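Local coordinates for ferrous iron uptake transporter protein B (Streptococcus thermophilus, PDB 3TAH) that binds guanine nucleotides through its cytosolic G-protein domain, the part present here, and probably drives ferrous iron uptake across the cell membrane, at residues 100-103 and 104-107; 177-180 and 181-184; 202-206 and 207-211; 220-223 and 224-227; 228-231 and 232-236. The protein carries 1 engineered substitution. One frame throughout, in Å; residues are numbered along the deposited sequence. Where two conformers were deposited one is given.

Contact 1. Residues 100-103 and 104-107; sequences TTQL and IETG
T106 OG1 donates to the carbonyl O of L103 at 2.7 Å, in the carbonyl plane, near the C-terminal end of helix 93-105 in a beta-alpha-beta unit of the P-loop GTPase fold. L103 O also accepts from T106 N at 3.1 Å, from well above the carbonyl plane, so one acceptor holds two donors that approach it differently. T106 chi1 of 69° sets OG1 between backbone N and carbonyl carbon and thereby over the preceding turn. Earlier in the helix I104 N to T100 O is a sound bond, whereas E105 N to T101 O is weak; G107, with positive phi, is the first residue to leave helical geometry.

Charged and water-mediated links gather on another side. The extended E105 side chain passes over T101, its CG 3.2 Å from T101 O, and its carboxylate is held by R249 and Y174. Water 1 gives hydrogens to both Q102 O and E105 OE1.

Apolar contact is slighter: the T100 and I104 side chains cross, L103 packs on I84 and N86 of strand 83-89, and both L103 and I104 pack on V110 of strand 110-115. T100 OG1 turns to N86, while its methyl CG2 lies 4.2 Å from I104 CD1.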
# COMPACT_ATOMS: atom_id res chain seq x y z
N THR A 100 1.33 -3.03 -3.18
CA THR A 100 2.31 -2.07 -2.72
C THR A 100 2.09 -0.70 -3.37
O THR A 100 2.13 0.34 -2.68
CB THR A 100 3.73 -2.57 -3.03
OG1 THR A 100 3.93 -3.87 -2.45
CG2 THR A 100 4.77 -1.57 -2.52
N THR A 101 1.82 -0.69 -4.68
CA THR A 101 1.62 0.59 -5.38
C THR A 101 0.45 1.37 -4.77
O THR A 101 0.50 2.59 -4.61
CB THR A 101 1.42 0.41 -6.91
OG1 THR A 101 0.24 -0.35 -7.19
CG2 THR A 101 2.65 -0.25 -7.57
N GLN A 102 -0.60 0.66 -4.39
CA GLN A 102 -1.76 1.26 -3.77
C GLN A 102 -1.50 1.75 -2.35
O GLN A 102 -2.02 2.79 -1.95
CB GLN A 102 -2.92 0.28 -3.77
CG GLN A 102 -3.37 -0.16 -5.16
CD GLN A 102 -4.37 -1.27 -5.08
OE1 GLN A 102 -5.41 -1.12 -4.44
NE2 GLN A 102 -4.08 -2.41 -5.72
N LEU A 103 -0.69 1.00 -1.61
CA LEU A 103 -0.27 1.41 -0.27
C LEU A 103 0.53 2.72 -0.30
O LEU A 103 0.27 3.61 0.52
CB LEU A 103 0.53 0.30 0.42
CG LEU A 103 -0.21 -1.02 0.66
CD1 LEU A 103 0.77 -2.11 1.14
CD2 LEU A 103 -1.39 -0.88 1.64
N ILE A 104 1.46 2.85 -1.25
CA ILE A 104 2.25 4.08 -1.38
C ILE A 104 1.33 5.27 -1.59
O ILE A 104 1.53 6.34 -1.02
CB ILE A 104 3.31 3.97 -2.52
CG1 ILE A 104 4.36 2.89 -2.18
CG2 ILE A 104 4.00 5.32 -2.76
CD1 ILE A 104 5.30 2.48 -3.34
N GLU A 105 0.30 5.08 -2.41
CA GLU A 105 -0.63 6.14 -2.78
C GLU A 105 -1.48 6.67 -1.61
O GLU A 105 -2.01 7.78 -1.68
CB GLU A 105 -1.51 5.66 -3.93
CG GLU A 105 -0.69 5.52 -5.21
CD GLU A 105 -1.34 4.67 -6.28
OE1 GLU A 105 -2.41 4.07 -6.05
OE2 GLU A 105 -0.75 4.62 -7.39
N THR A 106 -1.60 5.90 -0.53
CA THR A 106 -2.31 6.37 0.67
C THR A 106 -1.63 7.58 1.33
O THR A 106 -2.26 8.32 2.10
CB THR A 106 -2.46 5.26 1.75
OG1 THR A 106 -1.17 4.97 2.31
CG2 THR A 106 -3.13 3.99 1.19
N GLY A 107 -0.34 7.76 1.05
CA GLY A 107 0.44 8.82 1.64
C GLY A 107 1.03 8.52 3.01
O GLY A 107 1.67 9.39 3.58
O HOH W 1 -4.03 3.30 -4.03

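Contact 2. Residues 177-180 and 181-184; sequences RLEA and AISQ
The flat carboxylate of E179 and the flat amide of Q184 each join one turn to the next through their own water, two solvent bridges on helix 176-189 of the FeoB cytosolic helical domain. Water 2 donates to E179 OE1 at 2.6 Å and to E179 O; its further link to S183 OG is doubtful, since that serine has two conformers. The other carboxylate oxygen, E179 OE2, pairs with R199 and also meets Y174 N, while its distance to I182 CD1 is 4.2 Å. Water 3 accepts from Q184 NE2 at 2.6 Å and gives a weak bond to A180 O; the extended glutamine chain lies alongside that carbonyl, its CG 3.4 Å from A180 O.

The face toward helix 198-206 is apolar. L178, with CG anti to the backbone N (chi1 -179°), crosses I182, and A181 CB lies beside L178 CD1; F206 covers L178 and A181, and I203 meets I182. Regular bonds join the turns, among them S183 N to E179 O, with an N-H...O angle of 169°, although A181 N to R177 O is weak. The closest branch-to-branch approach of leucine and isoleucine is L178 CG to I182 CD1, 3.9 Å.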
# COMPACT_ATOMS: atom_id res chain seq x y z
N ARG A 177 -0.46 10.10 -20.03
CA ARG A 177 -1.91 10.24 -20.28
C ARG A 177 -2.74 9.96 -19.03
O ARG A 177 -3.77 10.61 -18.82
CB ARG A 177 -2.38 9.32 -21.40
CG ARG A 177 -1.85 9.67 -22.79
CD ARG A 177 -2.13 8.51 -23.72
NE ARG A 177 -1.31 7.34 -23.40
CZ ARG A 177 -1.44 6.14 -23.95
NH1 ARG A 177 -2.34 5.90 -24.90
NH2 ARG A 177 -0.63 5.15 -23.56
N LEU A 178 -2.30 9.01 -18.21
CA LEU A 178 -2.99 8.78 -16.94
C LEU A 178 -2.66 9.88 -15.95
O LEU A 178 -3.54 10.32 -15.22
CB LEU A 178 -2.67 7.40 -16.35
CG LEU A 178 -3.39 7.08 -15.03
CD1 LEU A 178 -4.92 7.28 -15.15
CD2 LEU A 178 -3.07 5.66 -14.58
N GLU A 179 -1.40 10.32 -15.91
CA GLU A 179 -0.99 11.44 -15.03
C GLU A 179 -1.76 12.73 -15.32
O GLU A 179 -2.12 13.45 -14.39
CB GLU A 179 0.52 11.68 -15.10
CG GLU A 179 1.36 10.53 -14.53
CD GLU A 179 1.11 10.29 -13.06
OE1 GLU A 179 0.78 11.26 -12.34
OE2 GLU A 179 1.23 9.13 -12.62
N ALA A 180 -2.05 13.00 -16.60
CA ALA A 180 -2.87 14.15 -16.99
C ALA A 180 -4.27 14.03 -16.38
O ALA A 180 -4.80 15.01 -15.81
CB ALA A 180 -2.97 14.26 -18.54
N ALA A 181 -4.86 12.84 -16.47
CA ALA A 181 -6.17 12.59 -15.86
C ALA A 181 -6.15 12.77 -14.34
O ALA A 181 -7.05 13.38 -13.77
CB ALA A 181 -6.68 11.18 -16.22
N ILE A 182 -5.14 12.21 -13.68
CA ILE A 182 -5.02 12.33 -12.22
C ILE A 182 -4.87 13.80 -11.80
O ILE A 182 -5.54 14.27 -10.85
CB ILE A 182 -3.85 11.48 -11.69
CG1 ILE A 182 -4.13 9.99 -11.91
CG2 ILE A 182 -3.59 11.78 -10.20
CD1 ILE A 182 -2.88 9.13 -11.74
N SER A 183 -3.99 14.53 -12.49
CA SER A 183 -3.81 15.97 -12.25
C SER A 183 -5.10 16.78 -12.36
O SER A 183 -5.35 17.66 -11.54
CB SER A 183 -2.77 16.55 -13.21
OG SER A 183 -1.47 16.19 -12.78
N GLN A 184 -5.90 16.50 -13.38
CA GLN A 184 -7.19 17.21 -13.58
C GLN A 184 -8.23 16.83 -12.54
O GLN A 184 -9.01 17.68 -12.09
CB GLN A 184 -7.69 17.02 -15.01
CG GLN A 184 -6.80 17.77 -15.99
CD GLN A 184 -7.04 17.37 -17.42
OE1 GLN A 184 -8.14 17.01 -17.79
NE2 GLN A 184 -5.99 17.43 -18.24
O HOH W 2 -0.27 13.65 -12.33
O HOH W 3 -3.49 17.61 -17.38

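Contact 3. Residues 202-206 and 207-211; sequences AIKLF and EQDSL
K204 NZ donates to E207 OE1 at 2.7 Å, the shortest polar bond here and a salt bridge made on the syn side of the carboxylate, 18° out of its plane. The two side chains lie side by side and point the same way. Bends at chi2 and chi4 fold the lysine back, so that its methylenes also pass close to the acid: K204 CD is 3.2 Å from E207 OE1. On the glutamate, chi1 of 74° places CG between backbone N and carbonyl carbon, over the last turn, and the straight remainder of the chain carries OE1 to the ammonium. The second carboxylate oxygen, E207 OE2, is 4.1 Å from I203 CG2.

The backbone beneath this pair ends helix 198-206 in a Schellman motif. Q208, with positive phi, is the C-prime residue; D209 N returns to K204 O at 2.9 Å and Q208 N to L205 O at 3.1 Å, the latter well above the carbonyl plane. E207 N keeps the ordinary helical bond to I203 O.

D209 follows at once as N-cap of helix 210-215 within the cytosolic helical domain. Its carboxylate crosses the lysine chain, OD1 lying 3.4 Å from K204 CD, and K204 NZ, 5.0 Å from D209 OD1, probably adds a modest attraction. OD2 caps V212 N and forms a salt bridge with R73, which lies in the G domain part of the chain. On the far side of the turn, F206 packs toward helices 176-189, 220-237 and 241-259.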
# COMPACT_ATOMS: atom_id res chain seq x y z
N ALA A 202 -7.96 10.46 -6.03
CA ALA A 202 -8.05 10.81 -7.45
C ALA A 202 -8.06 9.55 -8.33
O ALA A 202 -8.84 9.45 -9.27
CB ALA A 202 -6.93 11.76 -7.85
N ILE A 203 -7.19 8.59 -8.03
CA ILE A 203 -7.11 7.35 -8.80
C ILE A 203 -8.38 6.53 -8.61
O ILE A 203 -8.90 5.97 -9.58
CB ILE A 203 -5.86 6.52 -8.43
CG1 ILE A 203 -4.61 7.26 -8.89
CG2 ILE A 203 -5.91 5.14 -9.13
CD1 ILE A 203 -3.33 6.72 -8.31
N LYS A 204 -8.86 6.44 -7.37
CA LYS A 204 -10.13 5.74 -7.10
C LYS A 204 -11.31 6.34 -7.85
O LYS A 204 -12.16 5.61 -8.36
CB LYS A 204 -10.42 5.73 -5.60
CG LYS A 204 -9.52 4.77 -4.84
CD LYS A 204 -10.07 3.37 -4.89
CE LYS A 204 -9.04 2.33 -4.49
NZ LYS A 204 -8.00 2.18 -5.54
N LEU A 205 -11.37 7.66 -7.91
CA LEU A 205 -12.43 8.32 -8.66
C LEU A 205 -12.33 8.03 -10.15
O LEU A 205 -13.36 7.80 -10.81
CB LEU A 205 -12.40 9.83 -8.43
CG LEU A 205 -12.94 10.21 -7.05
CD1 LEU A 205 -12.53 11.63 -6.70
CD2 LEU A 205 -14.46 10.02 -6.99
N PHE A 206 -11.10 8.03 -10.66
CA PHE A 206 -10.87 7.76 -12.06
C PHE A 206 -11.40 6.37 -12.43
O PHE A 206 -12.07 6.20 -13.46
CB PHE A 206 -9.39 7.86 -12.43
CG PHE A 206 -9.11 7.55 -13.88
CD1 PHE A 206 -9.28 8.52 -14.86
CD2 PHE A 206 -8.70 6.28 -14.27
CE1 PHE A 206 -9.02 8.23 -16.21
CE2 PHE A 206 -8.45 5.97 -15.62
CZ PHE A 206 -8.61 6.95 -16.59
N GLU A 207 -11.12 5.39 -11.58
CA GLU A 207 -11.56 4.01 -11.82
C GLU A 207 -13.00 3.71 -11.34
O GLU A 207 -13.43 2.54 -11.33
CB GLU A 207 -10.54 3.03 -11.22
CG GLU A 207 -10.60 2.94 -9.72
CD GLU A 207 -9.37 2.30 -9.08
OE1 GLU A 207 -9.41 2.19 -7.84
OE2 GLU A 207 -8.41 1.91 -9.77
N GLN A 208 -13.72 4.75 -10.97
CA GLN A 208 -15.12 4.70 -10.52
C GLN A 208 -15.37 3.75 -9.35
O GLN A 208 -16.35 3.00 -9.32
CB GLN A 208 -16.02 4.38 -11.70
CG GLN A 208 -16.01 5.53 -12.68
CD GLN A 208 -16.13 5.04 -14.07
OE1 GLN A 208 -17.21 5.10 -14.66
NE2 GLN A 208 -15.03 4.55 -14.62
N ASP A 209 -14.48 3.83 -8.37
CA ASP A 209 -14.62 3.12 -7.13
C ASP A 209 -15.91 3.52 -6.42
O ASP A 209 -16.10 4.68 -6.06
CB ASP A 209 -13.43 3.41 -6.23
CG ASP A 209 -13.44 2.56 -4.99
OD1 ASP A 209 -12.89 1.43 -5.04
OD2 ASP A 209 -13.99 3.01 -3.96
N SER A 210 -16.80 2.56 -6.23
CA SER A 210 -18.13 2.84 -5.70
C SER A 210 -18.12 3.33 -4.24
O SER A 210 -18.98 4.10 -3.86
CB SER A 210 -19.04 1.62 -5.88
OG SER A 210 -18.46 0.49 -5.27
N LEU A 211 -17.14 2.89 -3.45
CA LEU A 211 -17.03 3.34 -2.05
C LEU A 211 -16.62 4.81 -1.93
O LEU A 211 -17.20 5.55 -1.15
CB LEU A 211 -16.04 2.48 -1.26
CG LEU A 211 -16.45 1.07 -0.85
CD1 LEU A 211 -15.24 0.33 -0.30
CD2 LEU A 211 -17.57 1.13 0.18

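Contact 4. Residues 220-223 and 224-227; sequences QFQR and KEIE
The carboxylate of E225 lies stacked over the ring of F221, the two planes 14° apart, and this pair, though on the surface, is the close-packed part of the first two turns of helix 220-237 in the cytosolic helical domain. E225 CG sits over one ring face, 3.9 Å from the F221 ring centroid and 20° off its normal, a CH-pi contact displaced toward the rim. Further out along the extended glutamate, OE2 comes 3.3 Å from F221 CE2. F221 has its CG anti to the backbone N (chi1 175°), which swings the ring along the helix toward the following turn. Beneath, E225 N bonds to F221 O at 2.9 Å. I226 is the part turned inward, its CG1 against Q222 O while its side chain meets L218.

The neighbouring Q220 and K224 pair is looser. They run side by side and their side chains touch lightly, Q220 CG to K224 CD 4.2 Å, and R223 and E227 are likewise exposed. Q222 is different: its amide reaches S219, V188 and S192. An acidic group laid flat over a pi face would probably gain nothing from, and may be disfavoured by, the negative ring cloud, so the attraction here probably rests on the CG hydrogens and on dispersion.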
# COMPACT_ATOMS: atom_id res chain seq x y z
N GLN A 220 -22.21 18.74 -7.99
CA GLN A 220 -22.60 18.35 -9.34
C GLN A 220 -21.51 18.77 -10.33
O GLN A 220 -21.17 18.01 -11.22
CB GLN A 220 -23.95 18.98 -9.75
CG GLN A 220 -24.35 18.68 -11.19
CD GLN A 220 -25.71 19.22 -11.58
OE1 GLN A 220 -26.34 19.96 -10.83
NE2 GLN A 220 -26.16 18.84 -12.76
N PHE A 221 -20.96 19.97 -10.16
CA PHE A 221 -19.93 20.44 -11.10
C PHE A 221 -18.67 19.55 -11.02
O PHE A 221 -18.09 19.19 -12.04
CB PHE A 221 -19.60 21.92 -10.88
CG PHE A 221 -18.47 22.40 -11.74
CD1 PHE A 221 -18.60 22.38 -13.12
CD2 PHE A 221 -17.28 22.85 -11.17
CE1 PHE A 221 -17.56 22.80 -13.94
CE2 PHE A 221 -16.24 23.28 -11.98
CZ PHE A 221 -16.39 23.25 -13.38
N GLN A 222 -18.25 19.21 -9.80
CA GLN A 222 -17.10 18.33 -9.59
C GLN A 222 -17.31 17.00 -10.31
O GLN A 222 -16.42 16.52 -11.01
CB GLN A 222 -16.82 18.10 -8.09
CG GLN A 222 -16.06 19.22 -7.42
CD GLN A 222 -15.95 19.05 -5.91
OE1 GLN A 222 -16.96 18.85 -5.23
NE2 GLN A 222 -14.73 19.13 -5.38
N ARG A 223 -18.49 16.42 -10.14
CA ARG A 223 -18.83 15.14 -10.76
C ARG A 223 -18.81 15.23 -12.29
O ARG A 223 -18.33 14.31 -12.96
CB ARG A 223 -20.17 14.62 -10.25
CG ARG A 223 -20.15 14.27 -8.76
CD ARG A 223 -21.54 14.11 -8.15
NE ARG A 223 -22.11 12.79 -8.40
CZ ARG A 223 -23.34 12.40 -8.07
NH1 ARG A 223 -24.19 13.23 -7.47
NH2 ARG A 223 -23.74 11.15 -8.35
N LYS A 224 -19.32 16.33 -12.84
CA LYS A 224 -19.29 16.55 -14.29
C LYS A 224 -17.85 16.64 -14.81
O LYS A 224 -17.53 16.03 -15.84
CB LYS A 224 -20.05 17.81 -14.68
CG LYS A 224 -21.55 17.66 -14.57
CD LYS A 224 -22.30 18.96 -14.83
CE LYS A 224 -22.30 19.35 -16.28
NZ LYS A 224 -23.40 20.32 -16.59
N GLU A 225 -17.01 17.41 -14.12
CA GLU A 225 -15.58 17.55 -14.47
C GLU A 225 -14.90 16.18 -14.51
O GLU A 225 -14.15 15.87 -15.43
CB GLU A 225 -14.80 18.40 -13.46
CG GLU A 225 -15.11 19.87 -13.40
CD GLU A 225 -14.27 20.58 -12.36
OE1 GLU A 225 -13.25 21.17 -12.74
OE2 GLU A 225 -14.63 20.54 -11.16
N ILE A 226 -15.16 15.39 -13.48
CA ILE A 226 -14.57 14.05 -13.35
C ILE A 226 -15.07 13.11 -14.44
O ILE A 226 -14.28 12.40 -15.04
CB ILE A 226 -14.81 13.45 -11.94
CG1 ILE A 226 -14.04 14.26 -10.91
CG2 ILE A 226 -14.41 11.96 -11.94
CD1 ILE A 226 -14.43 13.96 -9.43
N GLU A 227 -16.38 13.10 -14.69
CA GLU A 227 -16.96 12.31 -15.78
C GLU A 227 -16.28 12.60 -17.12
O GLU A 227 -15.92 11.68 -17.86
CB GLU A 227 -18.45 12.58 -15.94
CG GLU A 227 -19.01 12.11 -17.28
CD GLU A 227 -19.05 10.59 -17.41
OE1 GLU A 227 -18.94 9.92 -16.36
OE2 GLU A 227 -19.19 10.07 -18.54

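Contact 5. Residues 228-231 and 232-236; sequences DIIR and ITEEI
R231 and E235 run side by side, pointing the same way, with guanidinium and carboxylate planes 58° apart. They do not form a direct salt bridge: R231 NE is 4.3 Å from E235 OE2, and the nearer approach is that of E235 OE2 to the methylene R231 CG at 3.5 Å. Water 4 fills the polar link, accepting from R231 NE at 2.7 Å in the guanidinium plane and giving only a weak bond to E235 OE1. The other edge of the guanidinium is turned to D228, where NH1 and NH2 both reach OD1 from one face of the carboxylate plane. R231 NH1 makes the shorter bond, 2.9 Å to D228 OD1 on its anti side, so R231 is held between D228, one turn before, and the water that leads weakly to E235, one turn after.

All this lies on the exposed flank of helix 220-237, in the cytosolic helical domain. On the buried flank I229 and T233 also lie side by side, pointing the same way. With chi1 of -56°, T233 OG1 stands beside its backbone N and donates to I229 O at 2.7 Å; T233 N reaches I229 O from the opposite face of the carbonyl plane at 3.1 Å. I230 and E234 repeat the side-by-side pattern, I230 CG2 lying 3.9 Å from E234 CD, while E234 OE2 accepts from A241 N at the start of the next helix. Below, A181 and F206 pack against T233.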
# COMPACT_ATOMS: atom_id res chain seq x y z
N ASP A 228 -16.10 13.89 -17.42
CA ASP A 228 -15.45 14.32 -18.66
C ASP A 228 -14.01 13.78 -18.77
O ASP A 228 -13.61 13.25 -19.81
CB ASP A 228 -15.39 15.85 -18.73
CG ASP A 228 -16.71 16.51 -19.13
OD1 ASP A 228 -17.67 15.83 -19.56
OD2 ASP A 228 -16.78 17.76 -19.03
N ILE A 229 -13.24 13.92 -17.70
CA ILE A 229 -11.83 13.45 -17.67
C ILE A 229 -11.73 11.94 -17.97
O ILE A 229 -10.87 11.49 -18.75
CB ILE A 229 -11.18 13.76 -16.30
CG1 ILE A 229 -11.01 15.28 -16.12
CG2 ILE A 229 -9.80 13.06 -16.16
CD1 ILE A 229 -10.90 15.72 -14.68
N ILE A 230 -12.61 11.17 -17.34
CA ILE A 230 -12.66 9.71 -17.55
C ILE A 230 -13.01 9.37 -18.99
O ILE A 230 -12.38 8.49 -19.60
CB ILE A 230 -13.65 9.02 -16.58
CG1 ILE A 230 -13.17 9.17 -15.13
CG2 ILE A 230 -13.82 7.53 -16.90
CD1 ILE A 230 -14.23 8.75 -14.10
N ARG A 231 -14.00 10.07 -19.54
CA ARG A 231 -14.48 9.76 -20.88
C ARG A 231 -13.37 9.94 -21.91
O ARG A 231 -13.08 9.02 -22.67
CB ARG A 231 -15.70 10.61 -21.26
CG ARG A 231 -16.35 10.23 -22.60
CD ARG A 231 -17.48 11.18 -22.99
NE ARG A 231 -17.03 12.57 -23.14
CZ ARG A 231 -17.26 13.57 -22.28
NH1 ARG A 231 -17.97 13.39 -21.16
NH2 ARG A 231 -16.78 14.77 -22.55
N ILE A 232 -12.74 11.11 -21.90
CA ILE A 232 -11.71 11.42 -22.89
C ILE A 232 -10.49 10.52 -22.68
O ILE A 232 -9.87 10.10 -23.66
CB ILE A 232 -11.32 12.96 -22.94
CG1 ILE A 232 -10.34 13.25 -24.09
CG2 ILE A 232 -10.79 13.48 -21.58
CD1 ILE A 232 -10.85 12.85 -25.50
N THR A 233 -10.16 10.21 -21.43
CA THR A 233 -9.00 9.34 -21.14
C THR A 233 -9.24 7.91 -21.64
O THR A 233 -8.35 7.31 -22.26
CB THR A 233 -8.60 9.40 -19.66
OG1 THR A 233 -8.37 10.77 -19.32
CG2 THR A 233 -7.34 8.59 -19.39
N GLU A 234 -10.45 7.39 -21.43
CA GLU A 234 -10.83 6.08 -21.96
C GLU A 234 -10.75 6.07 -23.49
O GLU A 234 -10.33 5.08 -24.08
CB GLU A 234 -12.24 5.69 -21.54
CG GLU A 234 -12.34 5.26 -20.06
CD GLU A 234 -13.73 4.84 -19.67
OE1 GLU A 234 -14.70 5.41 -20.24
OE2 GLU A 234 -13.86 3.97 -18.79
N GLU A 235 -11.17 7.16 -24.11
CA GLU A 235 -11.14 7.27 -25.57
C GLU A 235 -9.73 7.20 -26.13
O GLU A 235 -9.50 6.51 -27.13
CB GLU A 235 -11.84 8.56 -26.04
CG GLU A 235 -13.33 8.48 -25.85
CD GLU A 235 -14.08 9.76 -26.20
OE1 GLU A 235 -13.46 10.71 -26.74
OE2 GLU A 235 -15.31 9.81 -25.94
N ILE A 236 -8.79 7.88 -25.48
CA ILE A 236 -7.40 7.91 -25.97
C ILE A 236 -6.65 6.61 -25.65
O ILE A 236 -5.72 6.28 -26.38
CB ILE A 236 -6.61 9.19 -25.55
CG1 ILE A 236 -6.26 9.24 -24.06
CG2 ILE A 236 -7.40 10.45 -25.98
CD1 ILE A 236 -5.49 10.53 -23.65
O HOH W 4 -15.25 13.15 -25.15

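Along the chain the five contacts come in series, contact 1 in the G domain fold and contacts 2 to 5 in the cytosolic helical domain. The centre of contact 1 is about 4 Å from the centre of the molecule, and it touches contact 3, with E105 meeting I203. The inward sides of contacts 2, 3 and 5 meet where helices 176-189, 198-206 and 220-237 come together: contacts 2 and 5 have centres about 10 Å apart, and F206 of contact 3 packs on both. Contacts 4 and 5 are successive parts of helix 220-237, their centres about 13 Å apart. Through contacts 1 and 3 the nucleotide-binding domain thus rests directly on the helical one.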